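Local coordinates for protein CRISPR system Cmr subunit Cmr5 (Thermus thermophilus HB8, PDB 2ZOP) that probably serves as the Cmr5 subunit of the Cmr ribonucleoprotein complex, part of the CRISPR adaptive immunity that defends against mobile genetic elements, at residues Leu70-Leu75 / Leu91-Glu96; Asn64-Val69 / Arg76-Ala81. All coordinates share one frame; numbering follows the deposited sequence.

Interaction 1: residues Leu70-Leu75 / Leu91-Glu96; sequences LGYRDL and LRLTRE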
ATOM      1  N   LEU A  70     -18.423  -5.316  14.839  1.00 18.13           N
ATOM      2  CA  LEU A  70     -18.599  -4.046  14.161  1.00 19.86           C
ATOM      3  C   LEU A  70     -20.066  -3.697  13.906  1.00 20.11           C
ATOM      4  O   LEU A  70     -20.364  -2.634  13.382  1.00 21.22           O
ATOM      5  CB  LEU A  70     -17.817  -4.027  12.849  1.00 21.21           C
ATOM      6  CG  LEU A  70     -16.292  -4.004  12.994  1.00 23.49           C
ATOM      7  CD1 LEU A  70     -15.656  -3.927  11.616  1.00 26.27           C
ATOM      8  CD2 LEU A  70     -15.868  -2.808  13.834  1.00 24.90           C
ATOM      9  N   GLY A  71     -20.978  -4.596  14.268  1.00 22.86           N
ATOM     10  CA  GLY A  71     -22.391  -4.312  14.085  1.00 22.99           C
ATOM     11  C   GLY A  71     -23.051  -4.878  12.840  1.00 23.71           C
ATOM     12  O   GLY A  71     -24.214  -4.566  12.563  1.00 23.07           O
ATOM     13  N   TYR A  72     -22.324  -5.696  12.085  1.00 18.55           N
ATOM     14  CA  TYR A  72     -22.880  -6.308  10.879  1.00 17.77           C
ATOM     15  C   TYR A  72     -23.425  -7.682  11.241  1.00 16.01           C
ATOM     16  O   TYR A  72     -23.064  -8.240  12.276  1.00 12.76           O
ATOM     17  CB  TYR A  72     -21.793  -6.449   9.809  1.00 16.23           C
ATOM     18  CG  TYR A  72     -21.319  -5.117   9.281  1.00 20.14           C
ATOM     19  CD1 TYR A  72     -21.986  -4.485   8.235  1.00 15.53           C
ATOM     20  CD2 TYR A  72     -20.232  -4.467   9.861  1.00 19.13           C
ATOM     21  CE1 TYR A  72     -21.580  -3.229   7.778  1.00 20.18           C
ATOM     22  CE2 TYR A  72     -19.818  -3.223   9.417  1.00 21.70           C
ATOM     23  CZ  TYR A  72     -20.490  -2.607   8.379  1.00 19.30           C
ATOM     24  OH  TYR A  72     -20.068  -1.372   7.937  1.00 22.65           O
ATOM     25  N   ARG A  73     -24.283  -8.225  10.387  1.00 14.86           N
ATOM     26  CA  ARG A  73     -24.865  -9.544  10.619  1.00 18.92           C
ATOM     27  C   ARG A  73     -23.801 -10.643  10.635  1.00 19.10           C
ATOM     28  O   ARG A  73     -23.809 -11.526  11.497  1.00 17.04           O
ATOM     29  CB  ARG A  73     -25.884  -9.860   9.519  1.00 19.96           C
ATOM     30  CG  ARG A  73     -26.635 -11.165   9.712  1.00 24.55           C
ATOM     31  CD  ARG A  73     -27.371 -11.557   8.430  1.00 26.43           C
ATOM     32  NE  ARG A  73     -26.428 -11.717   7.328  1.00 24.24           N
ATOM     33  CZ  ARG A  73     -26.438 -11.000   6.205  1.00 25.13           C
ATOM     34  NH1 ARG A  73     -27.356 -10.059   6.007  1.00 22.01           N
ATOM     35  NH2 ARG A  73     -25.499 -11.208   5.289  1.00 20.13           N
ATOM     36  N   ASP A  74     -22.896 -10.582   9.662  1.00 16.37           N
ATOM     37  CA  ASP A  74     -21.833 -11.570   9.517  1.00 18.91           C
ATOM     38  C   ASP A  74     -20.793 -11.068   8.524  1.00 15.74           C
ATOM     39  O   ASP A  74     -20.905  -9.960   8.001  1.00 15.60           O
ATOM     40  CB  ASP A  74     -22.413 -12.903   9.020  1.00 17.54           C
ATOM     41  CG  ASP A  74     -23.307 -12.729   7.795  1.00 19.73           C
ATOM     42  OD1 ASP A  74     -22.978 -11.902   6.922  1.00 18.53           O
ATOM     43  OD2 ASP A  74     -24.342 -13.424   7.700  1.00 21.47           O
ATOM     44  N   LEU A  75     -19.787 -11.894   8.263  1.00 16.78           N
ATOM     45  CA  LEU A  75     -18.724 -11.535   7.332  1.00 16.28           C
ATOM     46  C   LEU A  75     -19.270 -11.126   5.964  1.00 15.17           C
ATOM     47  O   LEU A  75     -18.802 -10.145   5.378  1.00 14.88           O
ATOM     48  CB  LEU A  75     -17.740 -12.706   7.170  1.00 13.98           C
ATOM     49  CG  LEU A  75     -16.511 -12.442   6.289  1.00 19.58           C
ATOM     50  CD1 LEU A  75     -15.761 -11.207   6.802  1.00 13.84           C
ATOM     51  CD2 LEU A  75     -15.593 -13.659   6.304  1.00 15.30           C
ATOM     52  N   LEU A  91     -12.200   3.745   3.066  1.00 19.63           N
ATOM     53  CA  LEU A  91     -11.014   3.987   3.875  1.00 18.90           C
ATOM     54  C   LEU A  91     -11.389   4.033   5.350  1.00 17.67           C
ATOM     55  O   LEU A  91     -10.637   3.562   6.199  1.00 15.79           O
ATOM     56  CB  LEU A  91     -10.338   5.289   3.452  1.00 19.96           C
ATOM     57  CG  LEU A  91      -9.745   5.243   2.042  1.00 23.70           C
ATOM     58  CD1 LEU A  91      -9.281   6.625   1.627  1.00 23.21           C
ATOM     59  CD2 LEU A  91      -8.591   4.264   2.012  1.00 24.09           C
ATOM     60  N   ARG A  92     -12.557   4.603   5.644  1.00 17.09           N
ATOM     61  CA  ARG A  92     -13.047   4.680   7.014  1.00 17.88           C
ATOM     62  C   ARG A  92     -13.356   3.271   7.513  1.00 16.60           C
ATOM     63  O   ARG A  92     -13.018   2.912   8.645  1.00 15.93           O
ATOM     64  CB  ARG A  92     -14.320   5.529   7.088  1.00 20.99           C
ATOM     65  CG  ARG A  92     -14.985   5.497   8.465  1.00 29.11           C
ATOM     66  CD  ARG A  92     -15.955   6.653   8.673  1.00 32.84           C
ATOM     67  NE  ARG A  92     -17.116   6.597   7.787  1.00 40.40           N
ATOM     68  CZ  ARG A  92     -17.408   7.529   6.883  1.00 41.35           C
ATOM     69  NH1 ARG A  92     -16.620   8.588   6.742  1.00 42.69           N
ATOM     70  NH2 ARG A  92     -18.493   7.411   6.131  1.00 43.79           N
ATOM     71  N   LEU A  93     -14.007   2.474   6.671  1.00 16.33           N
ATOM     72  CA  LEU A  93     -14.343   1.106   7.052  1.00 17.07           C
ATOM     73  C   LEU A  93     -13.053   0.342   7.314  1.00 18.51           C
ATOM     74  O   LEU A  93     -12.959  -0.458   8.251  1.00 15.46           O
ATOM     75  CB  LEU A  93     -15.137   0.417   5.946  1.00 17.48           C
ATOM     76  CG  LEU A  93     -15.589  -1.007   6.271  1.00 17.76           C
ATOM     77  CD1 LEU A  93     -16.476  -0.992   7.511  1.00 22.25           C
ATOM     78  CD2 LEU A  93     -16.330  -1.596   5.063  1.00 17.33           C
ATOM     79  N   THR A  94     -12.054   0.601   6.477  1.00 18.18           N
ATOM     80  CA  THR A  94     -10.761  -0.045   6.627  1.00 18.85           C
ATOM     81  C   THR A  94     -10.202   0.244   8.029  1.00 18.39           C
ATOM     82  O   THR A  94      -9.768  -0.668   8.729  1.00 18.46           O
ATOM     83  CB  THR A  94      -9.771   0.455   5.546  1.00 18.14           C
ATOM     84  OG1 THR A  94     -10.175  -0.041   4.257  1.00 16.73           O
ATOM     85  CG2 THR A  94      -8.345  -0.011   5.860  1.00 14.99           C
ATOM     86  N   ARG A  95     -10.224   1.510   8.438  1.00 16.46           N
ATOM     87  CA  ARG A  95      -9.709   1.892   9.756  1.00 19.73           C
ATOM     88  C   ARG A  95     -10.421   1.169  10.889  1.00 18.04           C
ATOM     89  O   ARG A  95      -9.789   0.724  11.838  1.00 18.16           O
ATOM     90  CB  ARG A  95      -9.858   3.396   9.995  1.00 23.22           C
ATOM     91  CG  ARG A  95      -9.011   4.284   9.106  1.00 30.80           C
ATOM     92  CD  ARG A  95      -8.917   5.683   9.714  1.00 33.93           C
ATOM     93  NE  ARG A  95     -10.227   6.317   9.880  1.00 30.51           N
ATOM     94  CZ  ARG A  95     -10.817   7.082   8.963  1.00 36.16           C
ATOM     95  NH1 ARG A  95     -10.222   7.321   7.803  1.00 35.40           N
ATOM     96  NH2 ARG A  95     -12.003   7.617   9.208  1.00 37.12           N
ATOM     97  N   GLU A  96     -11.742   1.084  10.784  1.00 18.15           N
ATOM     98  CA  GLU A  96     -12.580   0.428  11.789  1.00 20.80           C
ATOM     99  C   GLU A  96     -12.305  -1.069  11.887  1.00 17.14           C
ATOM    100  O   GLU A  96     -12.124  -1.607  12.975  1.00 18.55           O
ATOM    101  CB  GLU A  96     -14.056   0.688  11.459  1.00 22.97           C
ATOM    102  CG  GLU A  96     -14.439   2.152  11.635  1.00 25.92           C
ATOM    103  CD  GLU A  96     -15.824   2.489  11.110  1.00 32.08           C
ATOM    104  OE1 GLU A  96     -16.291   3.626  11.352  1.00 32.86           O
ATOM    105  OE2 GLU A  96     -16.442   1.632  10.451  1.00 33.38           O
TER
HETATM  106  O   HOH W   1     -19.185   0.205   9.953  1.00 31.53           O
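The phenol oxygen of Tyr-72 has two neighbours on the side of helix 87-111: a water that links it to Glu-96, and a methyl of Leu-93. The water lies 2.7 Å from Tyr-72 OH and donates a hydrogen bond to Glu-96 OE2 (3.1 Å from the water), while the methyl Leu-93 CD1 lies 3.6 Å from the same Tyr-72 OH. The side chains of Tyr-72 and Leu-93 run at a slant to each other, and the methyl comes obliquely to the ring and stays near its hydroxyl end. Leu-93 CG is anti to the backbone N (chi1 -178°), which carries the branch out from the helix to this point. Glu-96 is more strongly engaged through its other oxygen, OE1, in a salt bridge with Arg-4.

Leu-70 also points toward the helix, and its CD2 comes to 4.0 Å from the carbonyl O of Glu-96; the same side chain packs on Val-97 and Ala-100. Leu-70 CB lies in plane at the edge of the Tyr-72 ring. Between them Gly-71 takes a positive phi (97°) as helix 57-69 ends in a Schellman motif, and the chain turns there between two residues that touch helix 87-111.

Farther along, Arg-73 NE donates a nearly straight bond (171°) of 2.7 Å to Asp-74 OD2, arriving from above the carboxylate plane, and Asp-74 OD1 caps Glu-77 N at the start of helix 75-84. No direct hydrogen bond joins loop and helix; with Arg-4 at OE1 and a donating water at OE2, Glu-96 would probably favour its charged form.

Interaction 2: residues Asn64-Val69 / Arg76-Ala81; sequences NDLAQV and RELAEA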
ATOM      1  N   ASN A  64     -16.581 -13.793  10.995  1.00 17.49           N
ATOM      2  CA  ASN A  64     -17.956 -13.508  11.376  1.00 14.00           C
ATOM      3  C   ASN A  64     -18.003 -12.798  12.729  1.00 14.92           C
ATOM      4  O   ASN A  64     -18.775 -11.869  12.913  1.00 15.19           O
ATOM      5  CB  ASN A  64     -18.780 -14.803  11.403  1.00 16.87           C
ATOM      6  CG  ASN A  64     -19.177 -15.270  10.012  1.00 17.09           C
ATOM      7  OD1 ASN A  64     -19.643 -14.480   9.191  1.00 12.68           O
ATOM      8  ND2 ASN A  64     -19.003 -16.559   9.743  1.00 17.69           N
ATOM      9  N   ASP A  65     -17.170 -13.224  13.674  1.00 15.82           N
ATOM     10  CA  ASP A  65     -17.131 -12.577  14.982  1.00 15.39           C
ATOM     11  C   ASP A  65     -16.770 -11.098  14.838  1.00 16.48           C
ATOM     12  O   ASP A  65     -17.415 -10.231  15.422  1.00 17.11           O
ATOM     13  CB  ASP A  65     -16.102 -13.250  15.893  1.00 12.39           C
ATOM     14  CG  ASP A  65     -16.552 -14.618  16.378  1.00 19.21           C
ATOM     15  OD1 ASP A  65     -17.712 -14.996  16.112  1.00 18.01           O
ATOM     16  OD2 ASP A  65     -15.753 -15.313  17.034  1.00 14.74           O
ATOM     17  N   LEU A  66     -15.731 -10.815  14.063  1.00 16.19           N
ATOM     18  CA  LEU A  66     -15.304  -9.438  13.867  1.00 14.41           C
ATOM     19  C   LEU A  66     -16.413  -8.617  13.230  1.00 14.69           C
ATOM     20  O   LEU A  66     -16.690  -7.500  13.665  1.00 12.57           O
ATOM     21  CB  LEU A  66     -14.031  -9.389  13.011  1.00 16.82           C
ATOM     22  CG  LEU A  66     -13.496  -7.979  12.706  1.00 20.19           C
ATOM     23  CD1 LEU A  66     -11.991  -7.995  12.550  1.00 22.57           C
ATOM     24  CD2 LEU A  66     -14.158  -7.466  11.448  1.00 19.44           C
ATOM     25  N   ALA A  67     -17.062  -9.163  12.207  1.00 13.78           N
ATOM     26  CA  ALA A  67     -18.143  -8.434  11.556  1.00 13.58           C
ATOM     27  C   ALA A  67     -19.267  -8.135  12.553  1.00 16.54           C
ATOM     28  O   ALA A  67     -19.880  -7.070  12.499  1.00 15.17           O
ATOM     29  CB  ALA A  67     -18.689  -9.232  10.371  1.00 15.10           C
ATOM     30  N   GLN A  68     -19.537  -9.063  13.469  1.00 16.50           N
ATOM     31  CA  GLN A  68     -20.606  -8.835  14.436  1.00 19.22           C
ATOM     32  C   GLN A  68     -20.189  -7.770  15.441  1.00 19.65           C
ATOM     33  O   GLN A  68     -20.993  -6.920  15.827  1.00 17.99           O
ATOM     34  CB  GLN A  68     -20.983 -10.149  15.130  1.00 19.54           C
ATOM     35  CG  GLN A  68     -21.730 -11.088  14.191  1.00 22.35           C
ATOM     36  CD  GLN A  68     -21.884 -12.509  14.726  1.00 25.88           C
ATOM     37  OE1 GLN A  68     -22.629 -13.306  14.164  1.00 34.53           O
ATOM     38  NE2 GLN A  68     -21.173 -12.830  15.794  1.00 26.39           N
ATOM     39  N   VAL A  69     -18.924  -7.802  15.847  1.00 18.42           N
ATOM     40  CA  VAL A  69     -18.417  -6.798  16.772  1.00 19.01           C
ATOM     41  C   VAL A  69     -18.611  -5.415  16.153  1.00 19.59           C
ATOM     42  O   VAL A  69     -18.930  -4.456  16.849  1.00 19.67           O
ATOM     43  CB  VAL A  69     -16.926  -7.027  17.062  1.00 15.45           C
ATOM     44  CG1 VAL A  69     -16.310  -5.797  17.696  1.00 18.78           C
ATOM     45  CG2 VAL A  69     -16.783  -8.211  17.991  1.00 15.97           C
ATOM     46  N   ARG A  76     -20.255 -11.875   5.453  1.00 14.68           N
ATOM     47  CA  ARG A  76     -20.832 -11.555   4.148  1.00 17.31           C
ATOM     48  C   ARG A  76     -21.407 -10.143   4.080  1.00 18.44           C
ATOM     49  O   ARG A  76     -21.205  -9.432   3.092  1.00 17.27           O
ATOM     50  CB  ARG A  76     -21.938 -12.551   3.758  1.00 21.27           C
ATOM     51  CG  ARG A  76     -21.432 -13.846   3.160  1.00 27.78           C
ATOM     52  CD  ARG A  76     -22.580 -14.672   2.584  1.00 31.84           C
ATOM     53  NE  ARG A  76     -22.104 -15.918   1.990  1.00 36.81           N
ATOM     54  CZ  ARG A  76     -21.565 -16.922   2.677  1.00 42.30           C
ATOM     55  NH1 ARG A  76     -21.431 -16.843   3.993  1.00 44.36           N
ATOM     56  NH2 ARG A  76     -21.155 -18.012   2.045  1.00 46.44           N
ATOM     57  N   GLU A  77     -22.132  -9.725   5.110  1.00 17.40           N
ATOM     58  CA  GLU A  77     -22.695  -8.378   5.055  1.00 19.50           C
ATOM     59  C   GLU A  77     -21.583  -7.322   5.078  1.00 16.96           C
ATOM     60  O   GLU A  77     -21.628  -6.345   4.332  1.00 15.40           O
ATOM     61  CB  GLU A  77     -23.678  -8.141   6.201  1.00 17.04           C
ATOM     62  CG  GLU A  77     -24.356  -6.783   6.092  1.00 23.75           C
ATOM     63  CD  GLU A  77     -25.363  -6.513   7.187  1.00 23.43           C
ATOM     64  OE1 GLU A  77     -25.057  -6.762   8.362  1.00 25.14           O
ATOM     65  OE2 GLU A  77     -26.466  -6.029   6.868  1.00 30.92           O
ATOM     66  N   LEU A  78     -20.583  -7.525   5.931  1.00 16.23           N
ATOM     67  CA  LEU A  78     -19.455  -6.590   6.016  1.00 17.18           C
ATOM     68  C   LEU A  78     -18.722  -6.522   4.662  1.00 15.54           C
ATOM     69  O   LEU A  78     -18.394  -5.441   4.168  1.00 13.84           O
ATOM     70  CB  LEU A  78     -18.484  -7.037   7.123  1.00 16.03           C
ATOM     71  CG  LEU A  78     -17.094  -6.365   7.179  1.00 16.64           C
ATOM     72  CD1 LEU A  78     -17.230  -4.869   7.491  1.00 12.82           C
ATOM     73  CD2 LEU A  78     -16.230  -7.053   8.245  1.00 12.55           C
ATOM     74  N   ALA A  79     -18.482  -7.682   4.053  1.00 16.99           N
ATOM     75  CA  ALA A  79     -17.788  -7.733   2.764  1.00 19.89           C
ATOM     76  C   ALA A  79     -18.549  -6.958   1.685  1.00 21.28           C
ATOM     77  O   ALA A  79     -17.949  -6.252   0.875  1.00 20.83           O
ATOM     78  CB  ALA A  79     -17.595  -9.196   2.326  1.00 21.20           C
ATOM     79  N   GLU A  80     -19.870  -7.090   1.673  1.00 20.50           N
ATOM     80  CA  GLU A  80     -20.678  -6.389   0.679  1.00 22.14           C
ATOM     81  C   GLU A  80     -20.608  -4.880   0.925  1.00 17.80           C
ATOM     82  O   GLU A  80     -20.472  -4.090  -0.010  1.00 20.23           O
ATOM     83  CB  GLU A  80     -22.137  -6.864   0.744  1.00 22.62           C
ATOM     84  CG  GLU A  80     -23.046  -6.251  -0.325  1.00 27.85           C
ATOM     85  CD  GLU A  80     -22.520  -6.448  -1.752  1.00 32.22           C
ATOM     86  OE1 GLU A  80     -21.927  -7.512  -2.041  1.00 32.39           O
ATOM     87  OE2 GLU A  80     -22.720  -5.543  -2.592  1.00 33.06           O
ATOM     88  N   ALA A  81     -20.696  -4.492   2.189  1.00 18.34           N
ATOM     89  CA  ALA A  81     -20.635  -3.083   2.560  1.00 19.15           C
ATOM     90  C   ALA A  81     -19.307  -2.495   2.093  1.00 17.79           C
ATOM     91  O   ALA A  81     -19.240  -1.336   1.688  1.00 18.62           O
ATOM     92  CB  ALA A  81     -20.777  -2.933   4.090  1.00 16.76           C
TER
HETATM   93  O   HOH W   2     -20.415 -14.767   6.414  1.00 18.22           O
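Segments 64-69 and 76-81, on consecutive helices, have their nearest CA atoms at Ala-67 and Leu-78, 6.0 Å apart, a close spacing consistent with the small alanine side chain. The helices form a helix-loop-helix unit of this all-alpha fold, and the axes of the two short segments are strongly inclined to each other instead of lying side by side. Each segment keeps its own backbone bonding, and no hydrogen bond joins the two directly.

The seam is aliphatic and centres on Leu-78, which points toward the other helix. Its CD2 methyl is 3.8 Å from Leu-66 CD2 and 3.9 Å from Ala-67 CB, so one branch touches two successive residues of helix 57-69. The stem takes part as well, for Leu-78 CB is also 3.9 Å from Ala-67 CB. A first torsion near trans (chi1 167°) swings CG of Leu-78 away from its own backbone N, and the side chain reaches over to helix 57-69. Leu-66 leaves its helix to one side and reaches the seam with its CD2 end, the two leucines meeting at an angle. All three residues are buried: Leu-66 continues onto Ala-101 and Phe-104 of helix 87-111, and Leu-78 also touches Tyr-72 of the connecting loop.

At the border of this apolar patch the chemistry turns polar. Asn-64 OD1 accepts a hydrogen bond from Leu-75 N, close to the start of helix 75-84, and a second from a water 2.9 Å from Asn-64 OD1. That water accepts in turn from the backbone N of Arg-76 at 3.1 Å, and weakly from Arg-76 NH1 at 3.3 Å.

Both contacts belong to the same corner of the helical bundle, their centres about 6 Å apart, and their segments alternate along the chain. Interaction 2 is the buried one, a purely aliphatic seam between consecutive helices with water only at its border. Interaction 1 is partly buried and sets the loop joining those helices against helix 87-111, mixing methyl contacts with a water bridge. They meet directly: besides the bond from Asn-64 to the loop's end, Tyr-72 N lies 2.8 Å from Ala-67 O, a probable hydrogen bond. Another subunit of the trimer packs on Leu-91 and Arg-95 of segment 91-96, away from the atoms that touch the loop, whereas no other chain of the assembly touches interaction 2.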